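Local coordinates for protein giardin subunit alpha-1 (Giardia intestinalis, PDB 4EVF) that binds calcium and, in a calcium-dependent way, phospholipids such as phosphatidylserine, and takes part in parasite attachment to the intestinal mucosa and in cytoskeletal remodelling, at residues 105-108 against 109-113; 94-97 against 98-102; 121-124 against 125-129; 76-79 against 80-84; 137-140 against 141-145. All blocks are in the same frame, centred on the assembly; numbering follows the deposited sequence.

Contact 1 of 5, residues 105-108 against 109-113; sequences EDWH and ETVAA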
loop_
_atom_site.group_PDB
_atom_site.type_symbol
_atom_site.label_atom_id
_atom_site.label_comp_id
_atom_site.label_asym_id
_atom_site.label_seq_id
_atom_site.Cartn_x
_atom_site.Cartn_y
_atom_site.Cartn_z
ATOM N N GLU A 105 -4.545 -0.033 -11.895
ATOM C CA GLU A 105 -5.150 -1.306 -12.271
ATOM C C GLU A 105 -5.833 -1.956 -11.072
ATOM O O GLU A 105 -7.002 -2.346 -11.126
ATOM C CB GLU A 105 -4.086 -2.253 -12.840
ATOM C CG GLU A 105 -3.429 -1.763 -14.135
ATOM C CD GLU A 105 -2.533 -0.531 -13.955
ATOM O OE1 GLU A 105 -2.081 -0.263 -12.825
ATOM O OE2 GLU A 105 -2.283 0.178 -14.960
ATOM N N ASP A 106 -5.092 -2.069 -9.979
ATOM C CA ASP A 106 -5.632 -2.662 -8.763
ATOM C C ASP A 106 -6.796 -1.835 -8.195
ATOM O O ASP A 106 -7.737 -2.376 -7.612
ATOM C CB ASP A 106 -4.518 -2.828 -7.715
ATOM C CG ASP A 106 -3.727 -4.120 -7.893
ATOM O OD1 ASP A 106 -4.167 -5.006 -8.663
ATOM O OD2 ASP A 106 -2.663 -4.257 -7.246
ATOM N N TRP A 107 -6.735 -0.518 -8.346
ATOM C CA TRP A 107 -7.812 0.312 -7.825
ATOM C C TRP A 107 -9.086 0.001 -8.578
ATOM O O TRP A 107 -10.148 -0.189 -7.990
ATOM C CB TRP A 107 -7.502 1.799 -7.974
ATOM C CG TRP A 107 -8.608 2.642 -7.429
ATOM C CD1 TRP A 107 -9.487 3.409 -8.132
ATOM C CD2 TRP A 107 -8.979 2.765 -6.051
ATOM N NE1 TRP A 107 -10.374 4.022 -7.271
ATOM C CE2 TRP A 107 -10.078 3.641 -5.989
ATOM C CE3 TRP A 107 -8.481 2.222 -4.862
ATOM C CZ2 TRP A 107 -10.687 3.991 -4.786
ATOM C CZ3 TRP A 107 -9.092 2.574 -3.664
ATOM C CH2 TRP A 107 -10.177 3.450 -3.637
ATOM N N HIS A 108 -8.963 -0.047 -9.898
ATOM C CA HIS A 108 -10.101 -0.294 -10.760
ATOM C C HIS A 108 -10.811 -1.599 -10.409
ATOM O O HIS A 108 -12.046 -1.640 -10.352
ATOM C CB HIS A 108 -9.648 -0.290 -12.219
ATOM C CG HIS A 108 -10.766 -0.402 -13.206
ATOM N ND1 HIS A 108 -11.098 -1.590 -13.824
ATOM C CD2 HIS A 108 -11.618 0.529 -13.696
ATOM C CE1 HIS A 108 -12.109 -1.386 -14.650
ATOM N NE2 HIS A 108 -12.443 -0.109 -14.591
ATOM N N GLU A 109 -10.042 -2.662 -10.172
ATOM C CA GLU A 109 -10.631 -3.971 -9.850
ATOM C C GLU A 109 -11.214 -3.965 -8.439
ATOM O O GLU A 109 -12.203 -4.644 -8.157
ATOM C CB GLU A 109 -9.607 -5.096 -9.993
ATOM C CG GLU A 109 -9.195 -5.384 -11.435
ATOM C CD GLU A 109 -10.289 -6.095 -12.217
ATOM O OE1 GLU A 109 -10.283 -7.347 -12.231
ATOM O OE2 GLU A 109 -11.155 -5.406 -12.812
ATOM N N THR A 110 -10.573 -3.198 -7.559
ATOM C CA THR A 110 -11.039 -3.021 -6.192
ATOM C C THR A 110 -12.413 -2.352 -6.168
ATOM O O THR A 110 -13.291 -2.743 -5.404
ATOM C CB THR A 110 -10.010 -2.197 -5.359
ATOM O OG1 THR A 110 -8.811 -2.968 -5.200
ATOM C CG2 THR A 110 -10.559 -1.852 -3.967
ATOM N N VAL A 111 -12.592 -1.340 -7.006
ATOM C CA VAL A 111 -13.872 -0.646 -7.083
ATOM C C VAL A 111 -14.948 -1.630 -7.513
ATOM O O VAL A 111 -16.048 -1.615 -6.974
ATOM C CB VAL A 111 -13.827 0.546 -8.062
ATOM C CG1 VAL A 111 -15.251 1.043 -8.379
ATOM C CG2 VAL A 111 -12.954 1.672 -7.498
ATOM N N ALA A 112 -14.621 -2.489 -8.475
ATOM C CA ALA A 112 -15.563 -3.505 -8.934
ATOM C C ALA A 112 -15.842 -4.524 -7.829
ATOM O O ALA A 112 -16.981 -4.949 -7.630
ATOM C CB ALA A 112 -15.058 -4.188 -10.212
ATOM N N ALA A 113 -14.811 -4.891 -7.074
ATOM C CA ALA A 113 -15.003 -5.848 -5.998
ATOM C C ALA A 113 -15.920 -5.260 -4.932
ATOM O O ALA A 113 -16.760 -5.957 -4.366
ATOM C CB ALA A 113 -13.671 -6.264 -5.405
#

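Contact 2 of 5, residues 94-97 against 98-102; sequences AFFD and TVILC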
loop_
_atom_site.group_PDB
_atom_site.type_symbol
_atom_site.label_atom_id
_atom_site.label_comp_id
_atom_site.label_asym_id
_atom_site.label_seq_id
_atom_site.Cartn_x
_atom_site.Cartn_y
_atom_site.Cartn_z
ATOM N N ALA A 94 -5.169 3.677 7.516
ATOM C CA ALA A 94 -5.645 2.664 6.577
ATOM C C ALA A 94 -5.928 3.288 5.207
ATOM O O ALA A 94 -5.660 2.669 4.165
ATOM C CB ALA A 94 -6.888 1.992 7.113
ATOM N N PHE A 95 -6.473 4.504 5.210
ATOM C CA PHE A 95 -6.691 5.249 3.962
ATOM C C PHE A 95 -5.401 5.310 3.141
ATOM O O PHE A 95 -5.415 5.039 1.932
ATOM C CB PHE A 95 -7.180 6.687 4.228
ATOM C CG PHE A 95 -8.615 6.787 4.696
ATOM C CD1 PHE A 95 -9.453 5.686 4.684
ATOM C CD2 PHE A 95 -9.124 8.006 5.149
ATOM C CE1 PHE A 95 -10.777 5.784 5.120
ATOM C CE2 PHE A 95 -10.442 8.118 5.575
ATOM C CZ PHE A 95 -11.271 7.001 5.561
ATOM N N PHE A 96 -4.294 5.692 3.785
ATOM C CA PHE A 96 -3.011 5.783 3.085
ATOM C C PHE A 96 -2.638 4.439 2.466
ATOM O O PHE A 96 -2.202 4.374 1.301
ATOM C CB PHE A 96 -1.873 6.261 4.018
ATOM C CG PHE A 96 -2.150 7.570 4.702
ATOM C CD1 PHE A 96 -2.912 8.550 4.081
ATOM C CD2 PHE A 96 -1.670 7.809 5.985
ATOM C CE1 PHE A 96 -3.177 9.754 4.723
ATOM C CE2 PHE A 96 -1.935 9.008 6.633
ATOM C CZ PHE A 96 -2.687 9.982 6.001
ATOM N N ASP A 97 -2.804 3.375 3.251
ATOM C CA ASP A 97 -2.428 2.028 2.829
ATOM C C ASP A 97 -3.256 1.523 1.646
ATOM O O ASP A 97 -2.740 0.814 0.801
ATOM C CB ASP A 97 -2.543 1.029 3.988
ATOM C CG ASP A 97 -1.729 1.447 5.205
ATOM O OD1 ASP A 97 -0.886 2.366 5.071
ATOM O OD2 ASP A 97 -1.935 0.851 6.286
ATOM N N THR A 98 -4.536 1.882 1.616
ATOM C CA THR A 98 -5.501 1.293 0.686
ATOM C C THR A 98 -5.747 2.141 -0.576
ATOM O O THR A 98 -5.966 1.601 -1.665
ATOM C CB THR A 98 -6.860 0.997 1.394
ATOM O OG1 THR A 98 -7.390 2.198 1.959
ATOM C CG2 THR A 98 -6.694 -0.033 2.508
ATOM N N VAL A 99 -5.698 3.463 -0.426
ATOM C CA VAL A 99 -6.016 4.383 -1.514
ATOM C C VAL A 99 -4.748 4.894 -2.213
ATOM O O VAL A 99 -4.684 4.961 -3.440
ATOM C CB VAL A 99 -6.857 5.600 -0.999
ATOM C CG1 VAL A 99 -6.995 6.665 -2.071
ATOM C CG2 VAL A 99 -8.225 5.150 -0.531
ATOM N N ILE A 100 -3.731 5.242 -1.433
ATOM C CA ILE A 100 -2.539 5.856 -2.011
ATOM C C ILE A 100 -1.490 4.847 -2.491
ATOM O O ILE A 100 -0.904 5.017 -3.556
ATOM C CB ILE A 100 -1.891 6.876 -1.062
ATOM C CG1 ILE A 100 -2.936 7.892 -0.597
ATOM C CG2 ILE A 100 -0.720 7.573 -1.767
ATOM C CD1 ILE A 100 -2.396 8.954 0.356
ATOM N N LEU A 101 -1.257 3.808 -1.696
ATOM C CA LEU A 101 -0.344 2.738 -2.062
ATOM C C LEU A 101 -1.133 1.719 -2.896
ATOM O O LEU A 101 -1.502 0.643 -2.419
ATOM C CB LEU A 101 0.244 2.108 -0.795
ATOM C CG LEU A 101 1.448 1.155 -0.780
ATOM C CD1 LEU A 101 0.982 -0.242 -1.110
ATOM C CD2 LEU A 101 2.608 1.593 -1.688
ATOM N N CYS A 102 -1.396 2.082 -4.145
ATOM C CA CYS A 102 -2.229 1.259 -5.012
ATOM C C CYS A 102 -1.975 1.645 -6.465
ATOM O O CYS A 102 -1.871 2.819 -6.794
ATOM C CB CYS A 102 -3.695 1.464 -4.656
ATOM S SG CYS A 102 -4.869 0.372 -5.472
#

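Contact 3 of 5, residues 121-124 against 125-129; sequences PLVE and DFMKD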
loop_
_atom_site.group_PDB
_atom_site.type_symbol
_atom_site.label_atom_id
_atom_site.label_comp_id
_atom_site.label_asym_id
_atom_site.label_seq_id
_atom_site.Cartn_x
_atom_site.Cartn_y
_atom_site.Cartn_z
ATOM N N PRO A 121 -21.431 2.031 -4.298
ATOM C CA PRO A 121 -20.274 2.581 -5.008
ATOM C C PRO A 121 -19.211 3.017 -4.015
ATOM O O PRO A 121 -19.504 3.812 -3.112
ATOM C CB PRO A 121 -20.847 3.806 -5.733
ATOM C CG PRO A 121 -22.342 3.687 -5.605
ATOM C CD PRO A 121 -22.571 2.957 -4.328
ATOM N N LEU A 122 -18.000 2.495 -4.186
ATOM C CA LEU A 122 -16.903 2.725 -3.243
ATOM C C LEU A 122 -16.621 4.213 -3.032
ATOM O O LEU A 122 -16.613 4.688 -1.909
ATOM C CB LEU A 122 -15.629 2.009 -3.719
ATOM C CG LEU A 122 -14.442 1.835 -2.755
ATOM C CD1 LEU A 122 -13.421 0.889 -3.363
ATOM C CD2 LEU A 122 -13.776 3.157 -2.383
ATOM N N VAL A 123 -16.396 4.939 -4.121
ATOM C CA VAL A 123 -16.005 6.336 -4.024
ATOM C C VAL A 123 -17.080 7.171 -3.339
ATOM O O VAL A 123 -16.775 8.052 -2.537
ATOM C CB VAL A 123 -15.716 6.943 -5.400
ATOM C CG1 VAL A 123 -15.398 8.423 -5.251
ATOM C CG2 VAL A 123 -14.564 6.208 -6.073
ATOM N N GLU A 124 -18.336 6.887 -3.674
ATOM C CA GLU A 124 -19.479 7.548 -3.052
ATOM C C GLU A 124 -19.506 7.314 -1.539
ATOM O O GLU A 124 -19.652 8.262 -0.762
ATOM C CB GLU A 124 -20.770 7.048 -3.699
ATOM C CG GLU A 124 -21.920 8.026 -3.644
ATOM C CD GLU A 124 -22.891 7.835 -4.804
ATOM O OE1 GLU A 124 -24.114 7.944 -4.578
ATOM O OE2 GLU A 124 -22.430 7.579 -5.942
ATOM N N ASP A 125 -19.361 6.054 -1.127
ATOM C CA ASP A 125 -19.279 5.690 0.292
ATOM C C ASP A 125 -18.119 6.394 0.988
ATOM O O ASP A 125 -18.236 6.825 2.130
ATOM C CB ASP A 125 -19.082 4.181 0.454
ATOM C CG ASP A 125 -20.385 3.431 0.659
ATOM O OD1 ASP A 125 -21.470 4.039 0.487
ATOM O OD2 ASP A 125 -20.317 2.221 0.987
ATOM N N PHE A 126 -16.990 6.477 0.297
ATOM C CA PHE A 126 -15.797 7.120 0.835
ATOM C C PHE A 126 -16.037 8.606 1.078
ATOM O O PHE A 126 -15.882 9.093 2.199
ATOM C CB PHE A 126 -14.618 6.930 -0.126
ATOM C CG PHE A 126 -13.296 7.306 0.456
ATOM C CD1 PHE A 126 -12.793 8.587 0.296
ATOM C CD2 PHE A 126 -12.541 6.373 1.154
ATOM C CE1 PHE A 126 -11.559 8.940 0.829
ATOM C CE2 PHE A 126 -11.309 6.717 1.684
ATOM C CZ PHE A 126 -10.816 8.007 1.524
ATOM N N MET A 127 -16.419 9.332 0.032
ATOM C CA MET A 127 -16.619 10.777 0.171
ATOM C C MET A 127 -17.747 11.113 1.160
ATOM O O MET A 127 -17.711 12.153 1.819
ATOM C CB MET A 127 -16.866 11.447 -1.184
ATOM C CG MET A 127 -15.718 11.296 -2.183
ATOM S SD MET A 127 -14.089 11.727 -1.516
ATOM C CE MET A 127 -14.303 13.451 -1.069
ATOM N N LYS A 128 -18.735 10.227 1.257
ATOM C CA LYS A 128 -19.806 10.363 2.235
ATOM C C LYS A 128 -19.218 10.579 3.631
ATOM O O LYS A 128 -19.592 11.511 4.352
ATOM C CB LYS A 128 -20.675 9.103 2.209
ATOM C CG LYS A 128 -21.653 8.925 3.377
ATOM C CD LYS A 128 -22.231 7.506 3.358
ATOM C CE LYS A 128 -22.849 7.105 4.702
ATOM N NZ LYS A 128 -24.072 7.892 5.016
ATOM N N ASP A 129 -18.271 9.728 3.994
ATOM C CA ASP A 129 -17.769 9.698 5.362
ATOM C C ASP A 129 -16.582 10.632 5.566
ATOM O O ASP A 129 -16.254 10.991 6.691
ATOM C CB ASP A 129 -17.396 8.272 5.767
ATOM C CG ASP A 129 -18.586 7.485 6.338
ATOM O OD1 ASP A 129 -19.655 8.086 6.573
ATOM O OD2 ASP A 129 -18.443 6.263 6.564
#

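Contact 4 of 5, residues 76-79 against 80-84; sequences EVRA and QHIRD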
loop_
_atom_site.group_PDB
_atom_site.type_symbol
_atom_site.label_atom_id
_atom_site.label_comp_id
_atom_site.label_asym_id
_atom_site.label_seq_id
_atom_site.Cartn_x
_atom_site.Cartn_y
_atom_site.Cartn_z
ATOM N N GLU A 76 -10.629 -8.026 -3.486
ATOM C CA GLU A 76 -11.578 -8.241 -2.391
ATOM C C GLU A 76 -10.951 -7.900 -1.041
ATOM O O GLU A 76 -11.618 -7.351 -0.156
ATOM C CB GLU A 76 -12.081 -9.683 -2.367
ATOM C CG GLU A 76 -13.069 -9.984 -3.468
ATOM C CD GLU A 76 -13.435 -11.456 -3.541
ATOM O OE1 GLU A 76 -12.956 -12.238 -2.695
ATOM O OE2 GLU A 76 -14.208 -11.831 -4.451
ATOM N N VAL A 77 -9.679 -8.256 -0.889
ATOM C CA VAL A 77 -8.906 -7.889 0.294
ATOM C C VAL A 77 -8.898 -6.370 0.468
ATOM O O VAL A 77 -9.342 -5.855 1.497
ATOM C CB VAL A 77 -7.461 -8.423 0.215
ATOM C CG1 VAL A 77 -6.606 -7.849 1.356
ATOM C CG2 VAL A 77 -7.445 -9.950 0.247
ATOM N N ARG A 78 -8.409 -5.658 -0.545
ATOM C CA ARG A 78 -8.364 -4.197 -0.498
ATOM C C ARG A 78 -9.737 -3.569 -0.255
ATOM O O ARG A 78 -9.880 -2.657 0.571
ATOM C CB ARG A 78 -7.698 -3.615 -1.751
ATOM C CG ARG A 78 -7.411 -2.113 -1.669
ATOM C CD ARG A 78 -6.798 -1.546 -2.961
ATOM N NE ARG A 78 -5.462 -2.064 -3.276
ATOM C CZ ARG A 78 -4.335 -1.595 -2.741
ATOM N NH1 ARG A 78 -3.158 -2.107 -3.089
ATOM N NH2 ARG A 78 -4.384 -0.617 -1.846
ATOM N N ALA A 79 -10.758 -4.054 -0.961
ATOM C CA ALA A 79 -12.111 -3.539 -0.786
ATOM C C ALA A 79 -12.597 -3.669 0.659
ATOM O O ALA A 79 -13.227 -2.752 1.191
ATOM C CB ALA A 79 -13.080 -4.249 -1.723
ATOM N N GLN A 80 -12.321 -4.814 1.280
ATOM C CA GLN A 80 -12.758 -5.064 2.659
ATOM C C GLN A 80 -11.997 -4.171 3.652
ATOM O O GLN A 80 -12.575 -3.668 4.626
ATOM C CB GLN A 80 -12.595 -6.546 3.027
ATOM C CG GLN A 80 -12.996 -6.882 4.464
ATOM C CD GLN A 80 -14.481 -6.742 4.708
ATOM O OE1 GLN A 80 -14.919 -5.986 5.586
ATOM N NE2 GLN A 80 -15.272 -7.476 3.939
ATOM N N HIS A 81 -10.703 -3.976 3.401
ATOM C CA HIS A 81 -9.902 -3.031 4.190
ATOM C C HIS A 81 -10.513 -1.631 4.144
ATOM O O HIS A 81 -10.599 -0.938 5.162
ATOM C CB HIS A 81 -8.473 -2.963 3.666
ATOM C CG HIS A 81 -7.623 -4.135 4.043
ATOM N ND1 HIS A 81 -7.755 -4.805 5.242
ATOM C CD2 HIS A 81 -6.612 -4.745 3.380
ATOM C CE1 HIS A 81 -6.867 -5.783 5.296
ATOM N NE2 HIS A 81 -6.164 -5.769 4.175
ATOM N N ILE A 82 -10.929 -1.216 2.952
ATOM C CA ILE A 82 -11.553 0.095 2.764
ATOM C C ILE A 82 -12.910 0.206 3.477
ATOM O O ILE A 82 -13.230 1.234 4.077
ATOM C CB ILE A 82 -11.702 0.418 1.263
ATOM C CG1 ILE A 82 -10.320 0.588 0.623
ATOM C CG2 ILE A 82 -12.578 1.643 1.058
ATOM C CD1 ILE A 82 -10.361 0.867 -0.875
ATOM N N ARG A 83 -13.705 -0.854 3.399
ATOM C CA ARG A 83 -14.924 -0.957 4.182
ATOM C C ARG A 83 -14.615 -0.794 5.673
ATOM O O ARG A 83 -15.247 0.002 6.380
ATOM C CB ARG A 83 -15.569 -2.328 3.955
ATOM C CG ARG A 83 -16.975 -2.264 3.380
ATOM C CD ARG A 83 -17.942 -1.551 4.295
ATOM N NE ARG A 83 -19.111 -1.093 3.555
ATOM C CZ ARG A 83 -20.352 -1.514 3.778
ATOM N NH1 ARG A 83 -20.599 -2.400 4.738
ATOM N NH2 ARG A 83 -21.350 -1.038 3.049
ATOM N N ASP A 84 -13.660 -1.578 6.151
ATOM C CA ASP A 84 -13.255 -1.532 7.554
ATOM C C ASP A 84 -12.843 -0.116 7.975
ATOM O O ASP A 84 -13.231 0.371 9.048
ATOM C CB ASP A 84 -12.093 -2.489 7.798
ATOM C CG ASP A 84 -12.500 -3.949 7.712
ATOM O OD1 ASP A 84 -11.624 -4.801 7.967
ATOM O OD2 ASP A 84 -13.680 -4.243 7.406
#

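Contact 5 of 5, residues 137-140 against 141-145; sequences CLLM and EKWMA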
loop_
_atom_site.group_PDB
_atom_site.type_symbol
_atom_site.label_atom_id
_atom_site.label_comp_id
_atom_site.label_asym_id
_atom_site.label_seq_id
_atom_site.Cartn_x
_atom_site.Cartn_y
_atom_site.Cartn_z
ATOM N N CYS A 137 -8.913 15.463 1.916
ATOM C CA CYS A 137 -10.114 14.870 1.331
ATOM C C CYS A 137 -10.150 15.126 -0.166
ATOM O O CYS A 137 -10.426 14.218 -0.949
ATOM C CB CYS A 137 -11.378 15.464 1.952
ATOM S SG CYS A 137 -11.288 15.706 3.740
ATOM N N LEU A 138 -9.884 16.375 -0.549
ATOM C CA LEU A 138 -9.959 16.780 -1.950
ATOM C C LEU A 138 -8.906 16.060 -2.796
ATOM O O LEU A 138 -9.181 15.648 -3.928
ATOM C CB LEU A 138 -9.798 18.298 -2.071
ATOM C CG LEU A 138 -10.869 19.188 -1.426
ATOM C CD1 LEU A 138 -10.504 20.648 -1.574
ATOM C CD2 LEU A 138 -12.232 18.915 -2.048
ATOM N N LEU A 139 -7.699 15.918 -2.255
ATOM C CA LEU A 139 -6.655 15.166 -2.951
ATOM C C LEU A 139 -7.025 13.699 -3.096
ATOM O O LEU A 139 -6.795 13.112 -4.154
ATOM C CB LEU A 139 -5.286 15.320 -2.274
ATOM C CG LEU A 139 -4.098 14.609 -2.945
ATOM C CD1 LEU A 139 -3.881 15.040 -4.395
ATOM C CD2 LEU A 139 -2.824 14.856 -2.132
ATOM N N MET A 140 -7.594 13.098 -2.050
ATOM C CA MET A 140 -7.955 11.679 -2.130
ATOM C C MET A 140 -9.057 11.425 -3.154
ATOM O O MET A 140 -9.032 10.419 -3.873
ATOM C CB MET A 140 -8.339 11.098 -0.762
ATOM C CG MET A 140 -7.118 10.799 0.108
ATOM S SD MET A 140 -7.538 9.849 1.586
ATOM C CE MET A 140 -5.997 9.968 2.510
ATOM N N GLU A 141 -10.003 12.347 -3.236
ATOM C CA GLU A 141 -11.062 12.254 -4.241
ATOM C C GLU A 141 -10.474 12.234 -5.653
ATOM O O GLU A 141 -10.839 11.403 -6.485
ATOM C CB GLU A 141 -12.027 13.431 -4.117
ATOM C CG GLU A 141 -13.187 13.344 -5.089
ATOM C CD GLU A 141 -14.183 14.462 -4.909
ATOM O OE1 GLU A 141 -13.792 15.548 -4.434
ATOM O OE2 GLU A 141 -15.362 14.251 -5.244
ATOM N N LYS A 142 -9.563 13.159 -5.917
ATOM C CA LYS A 142 -8.947 13.261 -7.238
ATOM C C LYS A 142 -7.985 12.095 -7.494
ATOM O O LYS A 142 -7.856 11.607 -8.611
ATOM C CB LYS A 142 -8.220 14.597 -7.361
ATOM C CG LYS A 142 -7.700 14.906 -8.751
ATOM C CD LYS A 142 -8.209 16.255 -9.221
ATOM C CE LYS A 142 -7.959 17.314 -8.175
ATOM N NZ LYS A 142 -8.608 18.598 -8.550
ATOM N N TRP A 143 -7.318 11.644 -6.439
ATOM C CA TRP A 143 -6.446 10.482 -6.535
ATOM C C TRP A 143 -7.208 9.246 -6.996
ATOM O O TRP A 143 -6.750 8.511 -7.879
ATOM C CB TRP A 143 -5.799 10.193 -5.185
ATOM C CG TRP A 143 -4.637 9.273 -5.273
ATOM C CD1 TRP A 143 -4.659 7.908 -5.231
ATOM C CD2 TRP A 143 -3.267 9.652 -5.399
ATOM N NE1 TRP A 143 -3.379 7.416 -5.331
ATOM C CE2 TRP A 143 -2.506 8.469 -5.431
ATOM C CE3 TRP A 143 -2.609 10.883 -5.501
ATOM C CZ2 TRP A 143 -1.108 8.479 -5.555
ATOM C CZ3 TRP A 143 -1.227 10.892 -5.617
ATOM C CH2 TRP A 143 -0.493 9.699 -5.643
ATOM N N MET A 144 -8.369 9.017 -6.394
ATOM C CA MET A 144 -9.178 7.837 -6.708
ATOM C C MET A 144 -9.622 7.803 -8.172
ATOM O O MET A 144 -9.871 6.726 -8.727
ATOM C CB MET A 144 -10.384 7.741 -5.762
ATOM C CG MET A 144 -9.991 7.327 -4.340
ATOM S SD MET A 144 -11.295 7.311 -3.103
ATOM C CE MET A 144 -12.450 6.099 -3.711
ATOM N N ALA A 145 -9.705 8.972 -8.797
ATOM C CA ALA A 145 -10.119 9.058 -10.200
ATOM C C ALA A 145 -9.071 8.446 -11.128
ATOM O O ALA A 145 -9.387 8.009 -12.237
ATOM C CB ALA A 145 -10.398 10.510 -10.591
HETATM O O HOH W 1 -11.376 16.799 -5.314
#

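Contact 1 of 5, residues 105-108 against 109-113
The indole of Trp107 is overlapped on one face by the CG2 methyl of Val111, one helical turn further on. CG2 lies 3.9 Å from the centroid of the five-membered ring, 26° off the ring normal. This is a CH-pi contact. The methyl is shifted toward the rim of the ring, and its nearest ring atom is Trp107 NE1 at 3.5 Å. The indole CG stands trans to the backbone N of Trp107 (chi1 -180°), and this swings the ring forward along the helix, toward Val111. Ile82 and Leu122, from two neighbouring helices, also touch this indole.

Thr110 makes the polar part of the contact. Its OG1 donates to Asp106 O at 2.7 Å, and its backbone N donates to the same oxygen at 3.0 Å. The two donors come from opposite faces of the carbonyl plane. One residue thus satisfies its own buried hydroxyl and doubles the grip on Asp106 O. The carboxylate of Asp106 points elsewhere, to His75 and Arg74.

On the exposed side, the His108 ring and the Glu109 carboxylate lie nearly parallel, 12° apart. Their nearest atoms, His108 ND1 and Glu109 OE2, are 3.9 Å apart. Val111 N to Trp107 O, at 2.9 Å, is one of the i to i+4 bonds of helix 104-118. The stretch is an amphipathic alpha-helix of the all-helical annexin fold, within the predicted second repeat.

Contact 2 of 5, residues 94-97 against 98-102
Phe96 and Ile100 lie side by side and point the same way from helix 92-100, a buried helix of the annexin fold in the predicted second repeat. Ring atom CD1 of Phe96 meets methyl CD1 of Ile100 at 3.8 Å, with the methyl set obliquely to the ring. Both side chains touch helix 211-225. Ile100 is extended (chi2 180°), which carries its CD1 out to the level of the ring.

Thr98 turns its hydroxyl back on the helix. OG1 sits in the crowded position between its own N and carbonyl carbon (chi1 58°) and donates to Ala94 O at 2.8 Å. Thr98 N bonds the same oxygen. The buried Asp97 carboxylate makes salt bridges with Arg247 (through OD1) and Arg250 (through OD2).

The helix widens into a pi-type turn at its end, and Leu101 centres an inverse gamma turn. Phe96 O takes two donors there: Ile100 N, above the carbonyl plane, and Leu101 N, nearly along the C=O axis at 3.2 Å.

Contact 3 of 5, residues 121-124 against 125-129
Val123 and Met127 make one of the two apolar contacts, with Val123 CG1 4.2 Å from Met127 CG. The other pairs Leu122 CD2 with Phe126 CB at 4.5 Å, a loose touch. Met127 CG is trans to its own carbonyl carbon (chi1 -61°). This and a bend at chi2 set SD at the edge of the Phe126 ring, in the ring plane. Leu122 and Phe126 both face inward. Leu122 meets helices 104-118 and 135-145, and Phe126 meets Phe95 of helix 92-100. This is how helix 122-130 packs into the helical bundle of the predicted second annexin repeat.

Backbone hydrogen bonds form the second group. Pro121 is the N-cap residue, and its O accepts from Asp125 N at 3.0 Å in the first i to i+4 bond of the helix. The N-H...O angle is 171°. Met127 N to Val123 O, at 2.9 Å, is straighter still at 177°.

Asp125 supplies the rest. Its CB packs on Leu122 O, at 3.5 Å. Its carboxylate has partners on other helices: OD2 accepts from Tyr114 and has a long, weak ion pair with Arg83.

Contact 4 of 5, residues 76-79 against 80-84
His81 turns back along helix 74-87 and lies beside Val77, one turn earlier. Its CB packs against Arg78 O at 3.4 Å. Next comes CG, trans to the carbonyl carbon of His81 (chi1 -76°) and 3.5 Å from Val77 O. That oxygen sits over one face of the imidazole, and it also accepts the backbone N of His81 at 3.0 Å. CD2 is likewise 3.5 Å from Val77 O and begins to meet the Val77 side chain. At the far end of the ring NE2 reaches Val77 CG1 at 3.5 Å. The two side chains point the same way. Beyond the helix, His81 touches Thr98 and Arg249.

On another side of the helix, Ile82 CG1 packs on Arg78 O at 3.3 Å. The guanidinium of Arg78 leaves the helix and donates from NH2 to Thr98 O. These i to i+3 and i to i+4 contacts along one buried alpha-helix, packed on helices 92-100, 104-118 and 245-255, belong to the all-helical annexin fold.

Contact 5 of 5, residues 137-140 against 141-145
Leu139 and Trp143 each carry CG trans to the backbone N (chi1 -178° and -165°). With chi2 of Leu139 at 58°, this brings the leucine CD1 methyl to the edge of the indole, near the ring plane. The nearest pair, Leu139 CD1 and Trp143 CE3, is 4.5 Å apart, so the touch is light. The indole has further neighbours. Arg148 makes a cation-pi contact with it, and helix 211-225 meets it through Ala220 and Ala223.

Glu141 runs fully extended from the helix. Its OE1 receives a hydrogen bond from a water at 2.9 Å. The same water donates to Leu138 O at 2.8 Å, so it bridges a carboxylate and a main-chain carbonyl. Leu138 O also takes the backbone N of Lys142 at 3.2 Å. The other carboxylate oxygen, OE2, forms a salt bridge with Arg132.

Met144 folds its CG over Met140 O at 3.3 Å, and Met144 N bonds that oxygen at 3.0 Å. Met140 itself reaches Phe95 and Phe96 of helix 92-100. Leu139, Met140, Trp143 and Met144 thus give this annexin-fold helix apolar packing against its neighbours, while Glu141 is held by polar partners. The water and Arg132 share the carboxylate between them, which would probably keep it ionised.

In the fold
The contacts lie in, or for contact 5 run just past, the predicted second annexin repeat, one on each of five successive helices. Contact 2 is the most central, its centre about 5 Å from that of the chain. It touches the other four. Contact 4 meets it through Arg78 NH2, 2.7 Å from Thr98 O. Contact 5 meets it where Met140 CE lies 3.6 Å from Phe96 CE1. Contact 3 adds Phe126 CE2, 3.6 Å from Phe95 CE1. Contact 1 reaches contact 4 with Trp107 CZ3, 3.5 Å from Ile82 CD1. Contacts 4 and 5 are about 18 Å apart between centres and do not touch. The structure is the calcium-free form.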